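Local coordinates for protein orotidine 5'-phosphate decarboxylase (Pyrococcus horikoshii, PDB 2CZE) that probably catalyses the decarboxylation of orotidine 5'-monophosphate to uridine 5'-monophosphate, the last step of de novo UMP biosynthesis, at residues V3-V8 / Y181-R186; V52-D57 / G78-I83. One frame throughout, in Å; residues are numbered along the deposited sequence.

Overall arrangement
Both contacts are parallel strand pairs of one eight-stranded TIM barrel. Interaction 1 joins the last strand to the first and so closes the barrel, while interaction 2, nested within that long chain loop, joins the third strand to the fourth; their centres lie about 12 Å apart. Strand 27-31 runs between strands 2-5 and 53-60, and the two contacts also meet directly in the barrel interior, where Val3 CG1 packs 4.0 Å from Ile55 CD1. Asp7, Gly185 and Arg186 of interaction 1 hydrogen-bond to the bound UMP, while the Asp57 side chain of interaction 2 comes within about 4 Å of it. Lys29 couples them, touching Val3 and Ile183, pairing with Asp57 and hydrogen-bonding to the nucleotide.

Interaction 1. Residues V3-V8 / Y181-R186; sequences VLALDV and YIIVGR. With U5P (uridine-5'-monophosphate), chain C.
Phosphate oxygen O1P of UMP is gripped twice by Arg186, through the backbone N at 2.7 Å and through NE of the side chain. Farther along the guanidinium, NH2 reaches O3P at 2.9 Å, and the phosphorus lies at the edge of the group, in its plane. The arginine chain bends at its third torsion (chi3 -77°), curling round to present NE and NH2 to the phosphate. Gly185 N adds a bond to O2P; a CB on this residue would run into O1P. At the sugar, O3' of UMP donates to Asp7 OD2 over 2.6 Å.

Behind these groups lies the parallel seam that closes the TIM barrel, strand 2-5 against strand 181-184. Val3 N bonds to Ile182 O, Val184 N to Val3 O, and Ala5 N to Val184 O at 2.9 Å, this last donor standing well above the carbonyl plane. Val3 rests beside Ile183, both pointing the same way, with Val3 CB 3.9 Å from Ile183 CG1, while Val3 CG2 meets CD2 of the Tyr181 ring at a slant. Lys29, Gln167 and Ser109, with Asp62 and Thr66 of the second subunit, also hydrogen-bond to the nucleotide. Gly185 sits at the N-cap position of helix 186-189; two backbone N-H groups and a guanidinium point to the phosphate, whose negative charge is probably well balanced.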
loop_
_atom_site.group_PDB
_atom_site.type_symbol
_atom_site.label_atom_id
_atom_site.label_comp_id
_atom_site.label_asym_id
_atom_site.label_seq_id
_atom_site.Cartn_x
_atom_site.Cartn_y
_atom_site.Cartn_z
ATOM N N VAL A 3 6.591 2.424 -19.987
ATOM C CA VAL A 3 7.096 2.130 -18.662
ATOM C C VAL A 3 6.772 0.667 -18.451
ATOM O O VAL A 3 5.600 0.280 -18.431
ATOM C CB VAL A 3 6.390 2.999 -17.599
ATOM C CG1 VAL A 3 6.822 2.563 -16.211
ATOM C CG2 VAL A 3 6.754 4.475 -17.824
ATOM N N LEU A 4 7.808 -0.153 -18.308
ATOM C CA LEU A 4 7.650 -1.595 -18.126
ATOM C C LEU A 4 7.308 -1.931 -16.676
ATOM O O LEU A 4 8.093 -1.648 -15.773
ATOM C CB LEU A 4 8.950 -2.308 -18.508
ATOM C CG LEU A 4 9.022 -3.815 -18.243
ATOM C CD1 LEU A 4 7.988 -4.542 -19.083
ATOM C CD2 LEU A 4 10.432 -4.317 -18.589
ATOM N N ALA A 5 6.144 -2.538 -16.450
ATOM C CA ALA A 5 5.747 -2.905 -15.094
ATOM C C ALA A 5 6.183 -4.343 -14.882
ATOM O O ALA A 5 5.526 -5.270 -15.352
ATOM C CB ALA A 5 4.248 -2.773 -14.929
ATOM N N LEU A 6 7.296 -4.528 -14.174
ATOM C CA LEU A 6 7.839 -5.869 -13.952
ATOM C C LEU A 6 7.228 -6.541 -12.741
ATOM O O LEU A 6 7.826 -6.551 -11.666
ATOM C CB LEU A 6 9.368 -5.816 -13.776
ATOM C CG LEU A 6 10.192 -5.660 -15.048
ATOM C CD1 LEU A 6 11.663 -5.576 -14.700
ATOM C CD2 LEU A 6 9.910 -6.843 -15.977
ATOM N N ASP A 7 6.048 -7.117 -12.919
ATOM C CA ASP A 7 5.375 -7.775 -11.818
ATOM C C ASP A 7 5.557 -9.287 -11.769
ATOM O O ASP A 7 4.594 -10.041 -11.753
ATOM C CB ASP A 7 3.888 -7.410 -11.820
ATOM C CG ASP A 7 3.665 -5.917 -11.666
ATOM O OD1 ASP A 7 4.358 -5.307 -10.814
ATOM O OD2 ASP A 7 2.810 -5.356 -12.388
ATOM N N VAL A 8 6.808 -9.720 -11.781
ATOM C CA VAL A 8 7.122 -11.134 -11.650
ATOM C C VAL A 8 7.797 -11.221 -10.291
ATOM O O VAL A 8 8.283 -10.219 -9.770
ATOM C CB VAL A 8 8.090 -11.632 -12.746
ATOM C CG1 VAL A 8 7.372 -11.662 -14.095
ATOM C CG2 VAL A 8 9.322 -10.740 -12.813
ATOM N N TYR A 181 3.270 8.998 -20.105
ATOM C CA TYR A 181 3.871 7.672 -19.997
ATOM C C TYR A 181 2.793 6.610 -20.072
ATOM O O TYR A 181 1.698 6.786 -19.523
ATOM C CB TYR A 181 4.639 7.512 -18.688
ATOM C CG TYR A 181 5.855 8.392 -18.597
ATOM C CD1 TYR A 181 5.767 9.679 -18.070
ATOM C CD2 TYR A 181 7.093 7.943 -19.043
ATOM C CE1 TYR A 181 6.875 10.492 -17.991
ATOM C CE2 TYR A 181 8.217 8.759 -18.960
ATOM C CZ TYR A 181 8.098 10.029 -18.436
ATOM O OH TYR A 181 9.210 10.842 -18.380
ATOM N N ILE A 182 3.130 5.514 -20.748
ATOM C CA ILE A 182 2.246 4.371 -20.954
ATOM C C ILE A 182 2.808 3.175 -20.168
ATOM O O ILE A 182 3.840 2.611 -20.513
ATOM C CB ILE A 182 2.177 4.034 -22.472
ATOM C CG1 ILE A 182 1.608 5.230 -23.236
ATOM C CG2 ILE A 182 1.327 2.795 -22.725
ATOM C CD1 ILE A 182 0.173 5.590 -22.826
ATOM N N ILE A 183 2.136 2.806 -19.090
ATOM C CA ILE A 183 2.589 1.699 -18.266
ATOM C C ILE A 183 2.073 0.387 -18.840
ATOM O O ILE A 183 0.880 0.230 -19.093
ATOM C CB ILE A 183 2.104 1.874 -16.822
ATOM C CG1 ILE A 183 2.726 3.148 -16.232
ATOM C CG2 ILE A 183 2.482 0.656 -15.984
ATOM C CD1 ILE A 183 2.063 3.604 -14.931
ATOM N N VAL A 184 2.981 -0.558 -19.053
ATOM C CA VAL A 184 2.597 -1.843 -19.620
ATOM C C VAL A 184 3.272 -2.961 -18.866
ATOM O O VAL A 184 4.493 -2.973 -18.733
ATOM C CB VAL A 184 2.988 -1.953 -21.122
ATOM C CG1 VAL A 184 2.538 -3.311 -21.675
ATOM C CG2 VAL A 184 2.322 -0.828 -21.921
ATOM N N GLY A 185 2.462 -3.895 -18.375
ATOM C CA GLY A 185 2.984 -5.023 -17.632
ATOM C C GLY A 185 2.830 -6.338 -18.379
ATOM O O GLY A 185 3.655 -6.665 -19.236
ATOM N N ARG A 186 1.770 -7.078 -18.058
ATOM C CA ARG A 186 1.524 -8.391 -18.657
ATOM C C ARG A 186 1.664 -8.484 -20.176
ATOM O O ARG A 186 2.209 -9.474 -20.687
ATOM C CB ARG A 186 0.148 -8.914 -18.215
ATOM C CG ARG A 186 0.121 -9.312 -16.717
ATOM C CD ARG A 186 -1.302 -9.503 -16.186
ATOM N NE ARG A 186 -1.946 -8.211 -15.953
ATOM C CZ ARG A 186 -3.201 -8.064 -15.552
ATOM N NH1 ARG A 186 -3.966 -9.129 -15.348
ATOM N NH2 ARG A 186 -3.681 -6.854 -15.322
HETATM N N1 U5P C . -1.518 -0.217 -11.616
HETATM C C2 U5P C . -2.661 -0.425 -12.401
HETATM N N3 U5P C . -3.736 0.465 -12.296
HETATM C C4 U5P C . -3.673 1.553 -11.415
HETATM C C5 U5P C . -2.542 1.754 -10.629
HETATM C C6 U5P C . -1.472 0.871 -10.732
HETATM O O2 U5P C . -2.743 -1.383 -13.174
HETATM O O4 U5P C . -4.616 2.338 -11.354
HETATM C "C1'" U5P C . -0.322 -1.080 -11.768
HETATM C "C2'" U5P C . -0.625 -2.571 -11.602
HETATM O "O2'" U5P C . -0.486 -2.917 -10.222
HETATM C "C3'" U5P C . 0.541 -3.175 -12.385
HETATM C "C4'" U5P C . 0.629 -2.216 -13.576
HETATM O "O3'" U5P C . 1.750 -3.140 -11.621
HETATM O "O4'" U5P C . 0.201 -0.928 -13.098
HETATM C "C5'" U5P C . -0.320 -2.670 -14.689
HETATM O "O5'" U5P C . 0.146 -3.922 -15.193
HETATM P P U5P C . -0.599 -4.723 -16.375
HETATM O O1P U5P C . -0.174 -6.141 -16.364
HETATM O O2P U5P C . -0.231 -3.962 -17.743
HETATM O O3P U5P C . -2.183 -4.552 -16.151
#

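Interaction 2. Residues V52-D57 / G78-I83; sequences VEIIAD and GADYVI
Tyr81, Ile83 and Ala56 are the residues most buried by this pairing, which joins the two parallel strands of a beta-alpha-beta unit in the TIM barrel, with helix 64-76 as the crossover. Ala56 sits at the heart of the ladder: its N bonds almost straight (178°) to Tyr81 O, and its O receives Ile83 N at 3.0 Å. Its methyl faces the helix side, meeting Ala79 CB at 3.9 Å beside Val74.

On the interior face, Tyr81 CD1 lies slantwise against Ile55 CG1, and the ring also meets that of Phe134. Ile55 CG2 lies 3.8 Å from Ile83 CG1, and Ile103 of strand 102-105 touches both side chains. Glu53 OE1 is 3.1 Å from Tyr81 OH, in the ring plane at its edge, a probable hydrogen bond; the carboxylate itself stands 77° from that plane. Were Glu53 replaced by an alanine, the tyrosine hydroxyl would probably lose this carboxylate mate and the ring would be less firmly held at its edge.

Nearer the N-terminal ends of the two segments, Asp80 holds Ile54 by two bonds: Asp80 OD2 takes Ile54 N through its anti lone pair at 2.7 Å, and Asp80 N returns a bond to Ile54 O. At the opposite end, Asp57 places CG anti to its backbone N (chi1 -171°), which swings the carboxylate across Ile83. Asp57 OD2 is salt-bridged to Lys29 and OD1 to the proton donor Lys59, while the methyl Ile83 CD1 lies only 3.3 Å from Asp57 OD1.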
loop_
_atom_site.group_PDB
_atom_site.type_symbol
_atom_site.label_atom_id
_atom_site.label_comp_id
_atom_site.label_asym_id
_atom_site.label_seq_id
_atom_site.Cartn_x
_atom_site.Cartn_y
_atom_site.Cartn_z
ATOM N N VAL A 52 17.971 2.747 -17.002
ATOM C CA VAL A 52 16.767 3.577 -17.018
ATOM C C VAL A 52 16.291 3.885 -15.604
ATOM O O VAL A 52 16.687 3.220 -14.639
ATOM C CB VAL A 52 15.621 2.924 -17.834
ATOM C CG1 VAL A 52 16.078 2.712 -19.273
ATOM C CG2 VAL A 52 15.204 1.609 -17.212
ATOM N N GLU A 53 15.470 4.916 -15.471
ATOM C CA GLU A 53 14.976 5.275 -14.151
ATOM C C GLU A 53 13.997 4.229 -13.649
ATOM O O GLU A 53 13.354 3.543 -14.455
ATOM C CB GLU A 53 14.309 6.646 -14.193
ATOM C CG GLU A 53 15.307 7.779 -14.297
ATOM C CD GLU A 53 14.636 9.120 -14.188
ATOM O OE1 GLU A 53 13.763 9.402 -15.031
ATOM O OE2 GLU A 53 14.969 9.883 -13.257
ATOM N N ILE A 54 13.872 4.125 -12.325
ATOM C CA ILE A 54 12.974 3.154 -11.715
ATOM C C ILE A 54 11.880 3.798 -10.872
ATOM O O ILE A 54 12.154 4.629 -10.007
ATOM C CB ILE A 54 13.725 2.180 -10.770
ATOM C CG1 ILE A 54 14.939 1.551 -11.475
ATOM C CG2 ILE A 54 12.747 1.118 -10.270
ATOM C CD1 ILE A 54 14.610 0.812 -12.764
ATOM N N ILE A 55 10.640 3.400 -11.127
ATOM C CA ILE A 55 9.499 3.884 -10.359
ATOM C C ILE A 55 9.102 2.758 -9.397
ATOM O O ILE A 55 8.907 1.616 -9.828
ATOM C CB ILE A 55 8.272 4.151 -11.263
ATOM C CG1 ILE A 55 8.566 5.272 -12.263
ATOM C CG2 ILE A 55 7.052 4.497 -10.385
ATOM C CD1 ILE A 55 7.498 5.381 -13.383
ATOM N N ALA A 56 8.994 3.067 -8.104
ATOM C CA ALA A 56 8.572 2.071 -7.116
ATOM C C ALA A 56 7.092 2.337 -6.911
ATOM O O ALA A 56 6.721 3.333 -6.278
ATOM C CB ALA A 56 9.323 2.252 -5.794
ATOM N N ASP A 57 6.255 1.463 -7.465
ATOM C CA ASP A 57 4.800 1.603 -7.359
ATOM C C ASP A 57 4.386 0.934 -6.058
ATOM O O ASP A 57 3.979 -0.228 -6.047
ATOM C CB ASP A 57 4.115 0.915 -8.550
ATOM C CG ASP A 57 2.618 1.218 -8.629
ATOM O OD1 ASP A 57 2.102 1.952 -7.754
ATOM O OD2 ASP A 57 1.954 0.719 -9.569
ATOM N N GLY A 78 17.455 3.070 -4.320
ATOM C CA GLY A 78 17.644 3.495 -5.697
ATOM C C GLY A 78 16.412 3.952 -6.466
ATOM O O GLY A 78 16.526 4.346 -7.626
ATOM N N ALA A 79 15.234 3.924 -5.853
ATOM C CA ALA A 79 14.036 4.354 -6.577
ATOM C C ALA A 79 14.153 5.819 -6.982
ATOM O O ALA A 79 14.644 6.641 -6.207
ATOM C CB ALA A 79 12.783 4.141 -5.710
ATOM N N ASP A 80 13.719 6.135 -8.201
ATOM C CA ASP A 80 13.773 7.502 -8.697
ATOM C C ASP A 80 12.457 8.218 -8.400
ATOM O O ASP A 80 12.412 9.442 -8.272
ATOM C CB ASP A 80 14.056 7.500 -10.203
ATOM C CG ASP A 80 15.451 6.974 -10.526
ATOM O OD1 ASP A 80 16.435 7.591 -10.064
ATOM O OD2 ASP A 80 15.566 5.941 -11.210
ATOM N N TYR A 81 11.390 7.432 -8.299
ATOM C CA TYR A 81 10.055 7.950 -8.003
ATOM C C TYR A 81 9.301 6.936 -7.146
ATOM O O TYR A 81 9.541 5.723 -7.247
ATOM C CB TYR A 81 9.244 8.156 -9.286
ATOM C CG TYR A 81 9.938 8.946 -10.368
ATOM C CD1 TYR A 81 10.746 8.311 -11.315
ATOM C CD2 TYR A 81 9.823 10.342 -10.422
ATOM C CE1 TYR A 81 11.434 9.055 -12.295
ATOM C CE2 TYR A 81 10.498 11.084 -11.387
ATOM C CZ TYR A 81 11.303 10.437 -12.314
ATOM O OH TYR A 81 11.993 11.187 -13.244
ATOM N N VAL A 82 8.396 7.432 -6.304
ATOM C CA VAL A 82 7.565 6.560 -5.471
ATOM C C VAL A 82 6.113 6.962 -5.684
ATOM O O VAL A 82 5.772 8.151 -5.629
ATOM C CB VAL A 82 7.919 6.675 -3.949
ATOM C CG1 VAL A 82 6.831 6.008 -3.095
ATOM C CG2 VAL A 82 9.253 5.986 -3.677
ATOM N N ILE A 83 5.267 5.976 -5.970
ATOM C CA ILE A 83 3.847 6.241 -6.174
ATOM C C ILE A 83 3.152 6.169 -4.812
ATOM O O ILE A 83 3.349 5.218 -4.041
ATOM C CB ILE A 83 3.215 5.213 -7.148
ATOM C CG1 ILE A 83 3.835 5.382 -8.539
ATOM C CG2 ILE A 83 1.696 5.419 -7.230
ATOM C CD1 ILE A 83 3.252 4.443 -9.600
#